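Local coordinates for endoglucanase (Bacillus akibai, PDB 1UWW), which belongs to a cellulase that hydrolyses internal beta-1,4-glucosidic linkages, this chain being its family 28 carbohydrate-binding module, specific for non-crystalline cellulose, at residues D87-D92 with V186-A191; I107-Q112 with V147-R152; L95-A100 with G141-E146. All coordinates share one frame; numbering follows the deposited sequence. Where two conformers were deposited one is given.

How the contacts relate
All three contacts involve one six-stranded antiparallel sheet of the module. Contact 1 pairs strand 88-97 with strand 180-189, contact 3 pairs it with strand 142-150, and contact 2 sets strand 142-150 against strand 104-111 of the other sheet. Contacts 1 and 2 have centres about 9 Å apart and join through the backbone, Val89 O lying 2.8 Å from Ile149 N. The centre of contact 3 lies about 21 Å from the centres of both. One calcium ion links contacts 1 and 3, bound by Asp92 OD1 and by both carboxylate oxygens of Glu146; a second calcium ion is held by Asp96 and Pro97 within contact 3.

Contact 1: residues D87-D92 with V186-A191; sequences DYVTFD and VRFEGA. With CA (calcium ion), chain E.
The Tyr88 ring meets the chain end with its edge: Ala191 CA lies in the ring plane, 3.7 Å from CE2, and Gly190 O sits near that plane beside CD2. The Phe188 ring is approached obliquely by Val89, whose CG2 comes within 3.6 Å of CE1. These two residues form a non-hydrogen-bonded antiparallel pair, flanked by the hydrogen-bonded pairs Tyr88 with Glu189 and Thr90 with Arg187. Thr90 N reaches Arg187 O at 2.9 Å, nearly on the line of the carbonyl, and Arg187 N returns a bond to Thr90 O. At the other end Asp87 and Tyr88 both face Glu189 in a classic beta bulge, so Glu189 O accepts from two amides, Asp87 N at 2.9 Å and Tyr88 N at 3.1 Å. On the face carrying Tyr88, Thr90 and Glu189, the hydroxyl of Thr90 donates to Glu189 OE1 over 2.8 Å, meeting it from above the carboxylate plane. The chi1 of Thr90, 66°, sets OG1 between backbone N and carbonyl carbon and directs it to the carboxylate, while CG2 packs against Glu189 CD. Arg187 bends at chi3 (-70°) and bonds through NE to Phe188 O. Asp92 OD1 binds a calcium ion at 2.3 Å. On its other flank strand 88-97 pairs with strand 142-150, where Lys148 makes a cation-pi contact with Tyr88; Val89 and Phe188 face inward onto Leu109 and Phe111, respectively, of strand 104-111 in the opposite sheet.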
loop_
_atom_site.group_PDB
_atom_site.type_symbol
_atom_site.label_atom_id
_atom_site.label_comp_id
_atom_site.label_asym_id
_atom_site.label_seq_id
_atom_site.Cartn_x
_atom_site.Cartn_y
_atom_site.Cartn_z
ATOM N N ASP A 87 0.651 10.589 -15.890
ATOM C CA ASP A 87 -0.067 9.501 -15.270
ATOM C C ASP A 87 0.692 8.799 -14.161
ATOM O O ASP A 87 0.067 8.140 -13.345
ATOM C CB ASP A 87 -0.506 8.481 -16.324
ATOM C CG ASP A 87 -1.337 9.109 -17.401
ATOM O OD1 ASP A 87 -2.232 9.939 -17.099
ATOM O OD2 ASP A 87 -1.115 8.893 -18.611
ATOM N N TYR A 88 2.015 8.963 -14.136
ATOM C CA TYR A 88 2.885 8.245 -13.197
ATOM C C TYR A 88 3.934 9.151 -12.639
ATOM O O TYR A 88 4.325 10.135 -13.254
ATOM C CB TYR A 88 3.633 7.067 -13.868
ATOM C CG TYR A 88 2.732 6.068 -14.535
ATOM C CD1 TYR A 88 2.155 5.023 -13.811
ATOM C CD2 TYR A 88 2.413 6.194 -15.877
ATOM C CE1 TYR A 88 1.290 4.121 -14.426
ATOM C CE2 TYR A 88 1.548 5.290 -16.494
ATOM C CZ TYR A 88 0.998 4.274 -15.762
ATOM O OH TYR A 88 0.147 3.387 -16.390
ATOM N N VAL A 89 4.397 8.827 -11.424
ATOM C CA VAL A 89 5.706 9.220 -10.936
ATOM C C VAL A 89 6.567 7.979 -11.052
ATOM O O VAL A 89 6.185 6.879 -10.653
ATOM C CB VAL A 89 5.641 9.726 -9.493
ATOM C CG1 VAL A 89 7.038 9.876 -8.857
ATOM C CG2 VAL A 89 4.929 11.081 -9.465
ATOM N N THR A 90 7.711 8.148 -11.693
ATOM C CA THR A 90 8.702 7.084 -11.832
ATOM C C THR A 90 10.050 7.487 -11.272
ATOM O O THR A 90 10.414 8.651 -11.239
ATOM C CB THR A 90 8.873 6.688 -13.302
ATOM O OG1 THR A 90 9.437 7.767 -14.058
ATOM C CG2 THR A 90 7.521 6.388 -13.943
ATOM N N PHE A 91 10.778 6.497 -10.797
ATOM C CA PHE A 91 12.176 6.653 -10.472
ATOM C C PHE A 91 12.879 5.300 -10.548
ATOM O O PHE A 91 12.255 4.254 -10.431
ATOM C CB PHE A 91 12.422 7.342 -9.098
ATOM C CG PHE A 91 11.792 6.676 -7.897
ATOM C CD1 PHE A 91 10.465 6.948 -7.545
ATOM C CD2 PHE A 91 12.553 5.879 -7.053
ATOM C CE1 PHE A 91 9.908 6.392 -6.381
ATOM C CE2 PHE A 91 12.005 5.335 -5.910
ATOM C CZ PHE A 91 10.675 5.583 -5.604
ATOM N N ASP A 92 14.189 5.369 -10.760
ATOM C CA ASP A 92 15.050 4.195 -10.594
ATOM C C ASP A 92 15.414 4.048 -9.127
ATOM O O ASP A 92 15.830 5.006 -8.490
ATOM C CB ASP A 92 16.327 4.340 -11.433
ATOM C CG ASP A 92 16.035 4.381 -12.887
ATOM O OD1 ASP A 92 15.423 3.433 -13.433
ATOM O OD2 ASP A 92 16.335 5.391 -13.568
ATOM N N VAL A 186 13.920 10.895 -10.767
ATOM C CA VAL A 186 12.562 11.072 -10.258
ATOM C C VAL A 186 11.826 12.031 -11.174
ATOM O O VAL A 186 12.287 13.120 -11.407
ATOM C CB VAL A 186 12.507 11.607 -8.795
ATOM C CG1 VAL A 186 11.062 11.539 -8.277
ATOM C CG2 VAL A 186 13.457 10.876 -7.877
ATOM N N ARG A 187 10.688 11.612 -11.692
ATOM C CA ARG A 187 9.897 12.467 -12.595
ATOM C C ARG A 187 8.447 12.052 -12.694
ATOM O O ARG A 187 8.092 10.935 -12.383
ATOM C CB ARG A 187 10.492 12.423 -13.981
ATOM C CG ARG A 187 10.532 11.081 -14.604
ATOM C CD ARG A 187 10.983 11.148 -16.044
ATOM N NE ARG A 187 9.940 11.777 -16.854
ATOM C CZ ARG A 187 10.097 12.270 -18.087
ATOM N NH1 ARG A 187 11.276 12.216 -18.695
ATOM N NH2 ARG A 187 9.060 12.812 -18.720
ATOM N N PHE A 188 7.608 12.973 -13.162
ATOM C CA PHE A 188 6.310 12.610 -13.693
ATOM C C PHE A 188 6.467 12.150 -15.139
ATOM O O PHE A 188 7.292 12.682 -15.869
ATOM C CB PHE A 188 5.374 13.831 -13.700
ATOM C CG PHE A 188 4.860 14.258 -12.357
ATOM C CD1 PHE A 188 3.752 13.661 -11.793
ATOM C CD2 PHE A 188 5.446 15.289 -11.683
ATOM C CE1 PHE A 188 3.265 14.084 -10.571
ATOM C CE2 PHE A 188 4.959 15.702 -10.460
ATOM C CZ PHE A 188 3.877 15.085 -9.904
ATOM N N GLU A 189 5.677 11.179 -15.561
ATOM C CA GLU A 189 5.650 10.798 -16.968
ATOM C C GLU A 189 4.282 10.344 -17.427
ATOM O O GLU A 189 3.415 10.036 -16.627
ATOM C CB GLU A 189 6.765 9.813 -17.327
ATOM C CG GLU A 189 6.702 8.452 -16.734
ATOM C CD GLU A 189 7.838 7.567 -17.267
ATOM O OE1 GLU A 189 9.013 7.676 -16.798
ATOM O OE2 GLU A 189 7.551 6.769 -18.197
ATOM N N GLY A 190 4.104 10.346 -18.745
ATOM C CA GLY A 190 2.815 10.085 -19.369
ATOM C C GLY A 190 2.615 8.603 -19.550
ATOM O O GLY A 190 3.466 7.597 -19.123
ATOM N N ALA A 191 1.374 8.132 -19.657
ATOM C CA ALA A 191 1.142 6.702 -19.876
ATOM C C ALA A 191 1.576 6.326 -21.286
ATOM O O ALA A 191 1.769 7.211 -22.133
ATOM C CB ALA A 191 -0.319 6.324 -19.642
HETATM CA CA CA E . 14.426 3.924 -15.426
HETATM O O HOH W 1 15.731 5.894 -16.204
HETATM O O HOH W 2 15.756 2.754 -16.083
HETATM O O HOH W 3 14.081 3.715 -17.933
HETATM O O HOH W 4 12.743 5.191 -14.131
#

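Contact 2: residues I107-Q112 with V147-R152; sequences INLVFQ and VKINVR
Two beta-sheets pack face to face here, strand 104-111 of one against strand 142-150 of the other, in the interior of the carbohydrate-binding module. The short segments run in roughly the same direction at 47°, with axes 8.6 Å apart at their closest. No hydrogen bond crosses; the contact is made by branched aliphatic side chains and one ring. Leu109 occupies the middle. With CG anti to the backbone N (chi1 176°), it brings CD2 against two partners, 3.6 Å from Val151 CG1 and 3.9 Å from Ile149 CG2. Leu109 and Ile149 approach at a slant: methyl meets methyl at CD2 and CG2, while Ile149 CD1 lies against Leu109 CB. Val151 CG1 also serves Phe111: it comes at the ring edge, near the ring plane, 4.0 Å from CE2, with the two side chains at about a right angle. A chi1 of -65° turns this methyl anti to the carbonyl carbon of Val151, which points it at Leu109 CD2 and the Phe111 edge. At the other end the fit is wider: Ile107 CD1 stands 4.2 Å from Val147 CG2, and Ile107 CG2 is 4.3 Å from Ile149 CD1. All six touching residues are buried. Met166 of strand 165-173 touches Leu109 and Phe111, while Val89 and Phe91 of strand 88-97 pack on Leu109 and Val147, respectively. Alternate residues of strand 104-111, and of strand 142-150 and the residue just after it, point into one apolar layer between two antiparallel sheets, the arrangement of a beta-sandwich, a common fold of carbohydrate-binding modules.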
loop_
_atom_site.group_PDB
_atom_site.type_symbol
_atom_site.label_atom_id
_atom_site.label_comp_id
_atom_site.label_asym_id
_atom_site.label_seq_id
_atom_site.Cartn_x
_atom_site.Cartn_y
_atom_site.Cartn_z
ATOM N N ILE A 107 6.714 0.911 -0.851
ATOM C CA ILE A 107 6.983 2.294 -1.226
ATOM C C ILE A 107 5.650 3.006 -1.492
ATOM O O ILE A 107 4.846 2.540 -2.325
ATOM C CB ILE A 107 7.899 2.350 -2.471
ATOM C CG1 ILE A 107 9.219 1.637 -2.154
ATOM C CG2 ILE A 107 8.127 3.787 -2.872
ATOM C CD1 ILE A 107 10.161 1.593 -3.310
ATOM N N ASN A 108 5.393 4.107 -0.785
ATOM C CA ASN A 108 4.204 4.917 -0.976
ATOM C C ASN A 108 4.548 6.334 -1.329
ATOM O O ASN A 108 5.612 6.845 -1.025
ATOM C CB ASN A 108 3.339 4.900 0.290
ATOM C CG ASN A 108 2.588 3.575 0.482
ATOM O OD1 ASN A 108 2.953 2.798 1.338
ATOM N ND2 ASN A 108 1.606 3.290 -0.406
ATOM N N LEU A 109 3.635 6.964 -2.048
ATOM C CA LEU A 109 3.819 8.311 -2.561
ATOM C C LEU A 109 2.675 9.181 -2.060
ATOM O O LEU A 109 1.502 8.847 -2.242
ATOM C CB LEU A 109 3.807 8.250 -4.079
ATOM C CG LEU A 109 3.883 9.556 -4.855
ATOM C CD1 LEU A 109 5.202 10.245 -4.662
ATOM C CD2 LEU A 109 3.662 9.303 -6.371
ATOM N N VAL A 110 3.023 10.308 -1.462
ATOM C CA VAL A 110 2.091 11.232 -0.831
ATOM C C VAL A 110 2.382 12.633 -1.329
ATOM O O VAL A 110 3.538 13.002 -1.561
ATOM C CB VAL A 110 2.212 11.192 0.711
ATOM C CG1 VAL A 110 1.324 12.244 1.391
ATOM C CG2 VAL A 110 1.894 9.802 1.210
ATOM N N PHE A 111 1.334 13.410 -1.580
ATOM C CA PHE A 111 1.435 14.842 -1.776
ATOM C C PHE A 111 0.649 15.556 -0.701
ATOM O O PHE A 111 -0.226 14.971 -0.057
ATOM C CB PHE A 111 0.878 15.258 -3.150
ATOM C CG PHE A 111 1.541 14.581 -4.305
ATOM C CD1 PHE A 111 2.799 14.970 -4.742
ATOM C CD2 PHE A 111 0.918 13.547 -4.968
ATOM C CE1 PHE A 111 3.392 14.327 -5.822
ATOM C CE2 PHE A 111 1.521 12.927 -6.042
ATOM C CZ PHE A 111 2.748 13.319 -6.444
ATOM N N GLN A 112 0.937 16.823 -0.506
ATOM C CA GLN A 112 0.230 17.597 0.512
ATOM C C GLN A 112 -0.393 18.901 -0.036
ATOM O O GLN A 112 -0.036 20.002 0.408
ATOM C CB GLN A 112 1.193 17.880 1.667
ATOM C CG GLN A 112 1.829 16.645 2.273
ATOM C CD GLN A 112 2.372 16.922 3.647
ATOM O OE1 GLN A 112 3.561 17.141 3.816
ATOM N NE2 GLN A 112 1.488 16.953 4.632
ATOM N N VAL A 147 10.594 1.857 -10.374
ATOM C CA VAL A 147 9.428 2.199 -9.582
ATOM C C VAL A 147 8.507 3.079 -10.431
ATOM O O VAL A 147 8.952 4.034 -11.025
ATOM C CB VAL A 147 9.826 2.860 -8.274
ATOM C CG1 VAL A 147 8.596 3.262 -7.453
ATOM C CG2 VAL A 147 10.741 1.905 -7.495
ATOM N N LYS A 148 7.250 2.668 -10.552
ATOM C CA LYS A 148 6.274 3.387 -11.376
ATOM C C LYS A 148 4.974 3.405 -10.589
ATOM O O LYS A 148 4.420 2.356 -10.325
ATOM C CB LYS A 148 6.108 2.683 -12.732
ATOM C CG LYS A 148 5.161 3.302 -13.708
ATOM C CD LYS A 148 5.262 2.596 -15.080
ATOM C CE LYS A 148 4.475 3.270 -16.194
ATOM N NZ LYS A 148 5.122 3.059 -17.527
ATOM N N ILE A 149 4.579 4.596 -10.135
ATOM C CA ILE A 149 3.413 4.746 -9.260
ATOM C C ILE A 149 2.378 5.620 -9.970
ATOM O O ILE A 149 2.673 6.725 -10.389
ATOM C CB ILE A 149 3.807 5.352 -7.892
ATOM C CG1 ILE A 149 4.797 4.402 -7.159
ATOM C CG2 ILE A 149 2.589 5.593 -7.032
ATOM C CD1 ILE A 149 5.505 5.005 -5.999
ATOM N N ASN A 150 1.164 5.090 -10.104
ATOM C CA ASN A 150 0.096 5.743 -10.832
ATOM C C ASN A 150 -0.490 6.884 -10.005
ATOM O O ASN A 150 -0.984 6.686 -8.898
ATOM C CB ASN A 150 -0.981 4.722 -11.185
ATOM C CG ASN A 150 -2.037 5.272 -12.131
ATOM O OD1 ASN A 150 -2.570 6.358 -11.924
ATOM N ND2 ASN A 150 -2.326 4.518 -13.196
ATOM N N VAL A 151 -0.410 8.082 -10.561
ATOM C CA VAL A 151 -1.033 9.269 -9.973
ATOM C C VAL A 151 -2.283 9.762 -10.722
ATOM O O VAL A 151 -3.006 10.613 -10.214
ATOM C CB VAL A 151 -0.027 10.431 -9.826
ATOM C CG1 VAL A 151 1.078 10.062 -8.823
ATOM C CG2 VAL A 151 0.594 10.824 -11.165
ATOM N N ARG A 152 -2.503 9.243 -11.919
ATOM C CA ARG A 152 -3.747 9.469 -12.659
ATOM C C ARG A 152 -4.935 9.014 -11.820
ATOM O O ARG A 152 -6.003 9.642 -11.851
ATOM C CB ARG A 152 -3.674 8.737 -13.993
ATOM C CG ARG A 152 -4.894 8.919 -14.898
ATOM C CD ARG A 152 -5.307 10.344 -15.105
ATOM N NE ARG A 152 -4.199 11.231 -15.431
ATOM C CZ ARG A 152 -4.278 12.555 -15.376
ATOM N NH1 ARG A 152 -5.424 13.133 -15.039
ATOM N NH2 ARG A 152 -3.241 13.336 -15.631
#

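Contact 3: residues L95-A100 with G141-E146; sequences LDPVRA and GLYHYE. With CA (calcium ion), chain D; CA (calcium ion), chain E.
Pro97 and Tyr143 cross at about a right angle where two antiparallel strands of the beta-sandwich run side by side. Pro97 CD comes to the edge of the Tyr143 ring, near its plane and 3.8 Å from CD1. The same edge meets Leu95 O, which lies in the ring plane. Tyr143 has CG anti to its carbonyl carbon (chi1 -63°), which turns the CD1 edge of the ring to this oxygen. Leu95 and Tyr143 form a hydrogen-bonded pair: Tyr143 N reaches Leu95 O at 2.9 Å with a nearly straight N-H...O angle of 177°, and Leu95 N gives a bond back to Tyr143 O. The side chains of Leu95 and Tyr145 adjoin, but their exact fit is doubtful. The Tyr145 side chain touches Tyr126 and Ile128 of strand 120-129. On the next residue after Leu95, Asp96 turns CG anti to the backbone N (chi1 -172°), and OD1 binds a calcium ion at 2.4 Å. Pro97 O is a second protein ligand, at 2.3 Å, and three waters complete the ligands found. At the far end of 141-146, Glu146 grips another calcium ion with OE1 and OE2, and Asp92 binds the same ion. Water 5, a ligand of the first ion, donates a hydrogen bond to Gly141 O at 2.7 Å.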
loop_
_atom_site.group_PDB
_atom_site.type_symbol
_atom_site.label_atom_id
_atom_site.label_comp_id
_atom_site.label_asym_id
_atom_site.label_seq_id
_atom_site.Cartn_x
_atom_site.Cartn_y
_atom_site.Cartn_z
ATOM N N LEU A 95 19.042 -1.117 -4.705
ATOM C CA LEU A 95 19.462 -1.595 -3.399
ATOM C C LEU A 95 20.766 -2.351 -3.538
ATOM O O LEU A 95 20.916 -3.208 -4.402
ATOM C CB LEU A 95 18.405 -2.490 -2.770
ATOM C CG LEU A 95 17.004 -1.881 -2.703
ATOM C CD1 LEU A 95 16.194 -2.344 -3.875
ATOM C CD2 LEU A 95 16.306 -2.209 -1.408
ATOM N N ASP A 96 21.690 -2.055 -2.630
ATOM C CA ASP A 96 22.870 -2.880 -2.431
ATOM C C ASP A 96 22.848 -3.350 -0.983
ATOM O O ASP A 96 23.373 -2.678 -0.084
ATOM C CB ASP A 96 24.145 -2.119 -2.728
ATOM C CG ASP A 96 25.384 -3.022 -2.711
ATOM O OD1 ASP A 96 25.292 -4.196 -2.248
ATOM O OD2 ASP A 96 26.487 -2.646 -3.181
ATOM N N PRO A 97 22.181 -4.473 -0.751
ATOM C CA PRO A 97 22.086 -4.962 0.628
ATOM C C PRO A 97 23.415 -5.486 1.143
ATOM O O PRO A 97 24.243 -5.996 0.390
ATOM C CB PRO A 97 21.082 -6.113 0.546
ATOM C CG PRO A 97 21.114 -6.545 -0.864
ATOM C CD PRO A 97 21.497 -5.362 -1.705
ATOM N N VAL A 98 23.577 -5.346 2.443
ATOM C CA VAL A 98 24.477 -6.208 3.188
ATOM C C VAL A 98 23.710 -7.361 3.813
ATOM O O VAL A 98 24.289 -8.441 3.998
ATOM C CB VAL A 98 25.307 -5.430 4.249
ATOM C CG1 VAL A 98 26.073 -6.347 5.172
ATOM C CG2 VAL A 98 26.121 -4.363 3.549
ATOM N N ARG A 99 22.456 -7.145 4.229
ATOM C CA ARG A 99 21.545 -8.208 4.669
ATOM C C ARG A 99 20.200 -7.974 3.966
ATOM O O ARG A 99 19.659 -6.855 3.980
ATOM C CB ARG A 99 21.329 -8.169 6.192
ATOM C CG ARG A 99 20.316 -9.182 6.695
ATOM C CD ARG A 99 20.275 -9.299 8.195
ATOM N NE ARG A 99 20.006 -7.994 8.802
ATOM C CZ ARG A 99 20.689 -7.463 9.803
ATOM N NH1 ARG A 99 21.647 -8.153 10.393
ATOM N NH2 ARG A 99 20.434 -6.262 10.238
ATOM N N ALA A 100 19.654 -9.028 3.374
ATOM C CA ALA A 100 18.274 -9.013 2.890
ATOM C C ALA A 100 17.866 -10.442 2.628
ATOM O O ALA A 100 18.215 -11.001 1.584
ATOM C CB ALA A 100 18.129 -8.144 1.627
ATOM N N GLY A 141 25.606 -7.344 -7.367
ATOM C CA GLY A 141 25.029 -7.041 -6.074
ATOM C C GLY A 141 24.215 -5.765 -5.991
ATOM O O GLY A 141 23.734 -5.436 -4.906
ATOM N N LEU A 142 24.067 -5.048 -7.105
ATOM C CA LEU A 142 23.199 -3.875 -7.150
ATOM C C LEU A 142 21.917 -4.256 -7.863
ATOM O O LEU A 142 21.930 -4.626 -9.043
ATOM C CB LEU A 142 23.870 -2.753 -7.913
ATOM C CG LEU A 142 23.111 -1.434 -7.862
ATOM C CD1 LEU A 142 23.214 -0.807 -6.491
ATOM C CD2 LEU A 142 23.688 -0.526 -8.919
ATOM N N TYR A 143 20.810 -4.190 -7.142
ATOM C CA TYR A 143 19.499 -4.574 -7.663
ATOM C C TYR A 143 18.757 -3.326 -8.146
ATOM O O TYR A 143 18.711 -2.346 -7.428
ATOM C CB TYR A 143 18.684 -5.254 -6.550
ATOM C CG TYR A 143 19.297 -6.546 -6.061
ATOM C CD1 TYR A 143 20.235 -6.545 -5.046
ATOM C CD2 TYR A 143 18.962 -7.766 -6.635
ATOM C CE1 TYR A 143 20.806 -7.739 -4.600
ATOM C CE2 TYR A 143 19.525 -8.939 -6.183
ATOM C CZ TYR A 143 20.444 -8.902 -5.182
ATOM O OH TYR A 143 21.041 -10.056 -4.725
ATOM N N HIS A 144 18.165 -3.381 -9.330
ATOM C CA HIS A 144 17.520 -2.234 -9.983
ATOM C C HIS A 144 16.038 -2.479 -10.150
ATOM O O HIS A 144 15.630 -3.431 -10.791
ATOM C CB HIS A 144 18.176 -2.004 -11.346
ATOM C CG HIS A 144 17.630 -0.842 -12.111
ATOM N ND1 HIS A 144 17.983 -0.646 -13.431
ATOM C CD2 HIS A 144 16.848 0.206 -11.765
ATOM C CE1 HIS A 144 17.385 0.446 -13.884
ATOM N NE2 HIS A 144 16.705 0.999 -12.890
ATOM N N TYR A 145 15.246 -1.595 -9.554
ATOM C CA TYR A 145 13.795 -1.587 -9.702
ATOM C C TYR A 145 13.357 -0.315 -10.415
ATOM O O TYR A 145 13.821 0.773 -10.130
ATOM C CB TYR A 145 13.118 -1.651 -8.327
ATOM C CG TYR A 145 13.448 -2.898 -7.599
ATOM C CD1 TYR A 145 14.601 -2.975 -6.814
ATOM C CD2 TYR A 145 12.683 -4.050 -7.753
ATOM C CE1 TYR A 145 14.965 -4.136 -6.171
ATOM C CE2 TYR A 145 13.066 -5.240 -7.107
ATOM C CZ TYR A 145 14.186 -5.254 -6.342
ATOM O OH TYR A 145 14.527 -6.428 -5.704
ATOM N N GLU A 146 12.454 -0.477 -11.359
ATOM C CA GLU A 146 11.806 0.622 -12.060
ATOM C C GLU A 146 10.523 0.962 -11.337
ATOM O O GLU A 146 9.473 0.363 -11.600
ATOM C CB GLU A 146 11.499 0.155 -13.479
ATOM C CG GLU A 146 12.734 -0.062 -14.312
ATOM C CD GLU A 146 13.311 1.247 -14.759
ATOM O OE1 GLU A 146 12.698 2.299 -14.441
ATOM O OE2 GLU A 146 14.360 1.238 -15.440
HETATM CA CA CA D . 25.982 -6.219 -1.157
HETATM CA CA CA E . 14.426 3.924 -15.426
HETATM O O HOH W 5 24.434 -6.970 -2.824
HETATM O O HOH W 6 25.417 -8.622 -0.631
HETATM O O HOH W 7 27.809 -6.280 -2.686
HETATM O O HOH W 2 15.756 2.754 -16.083
HETATM O O HOH W 3 14.081 3.715 -17.933
#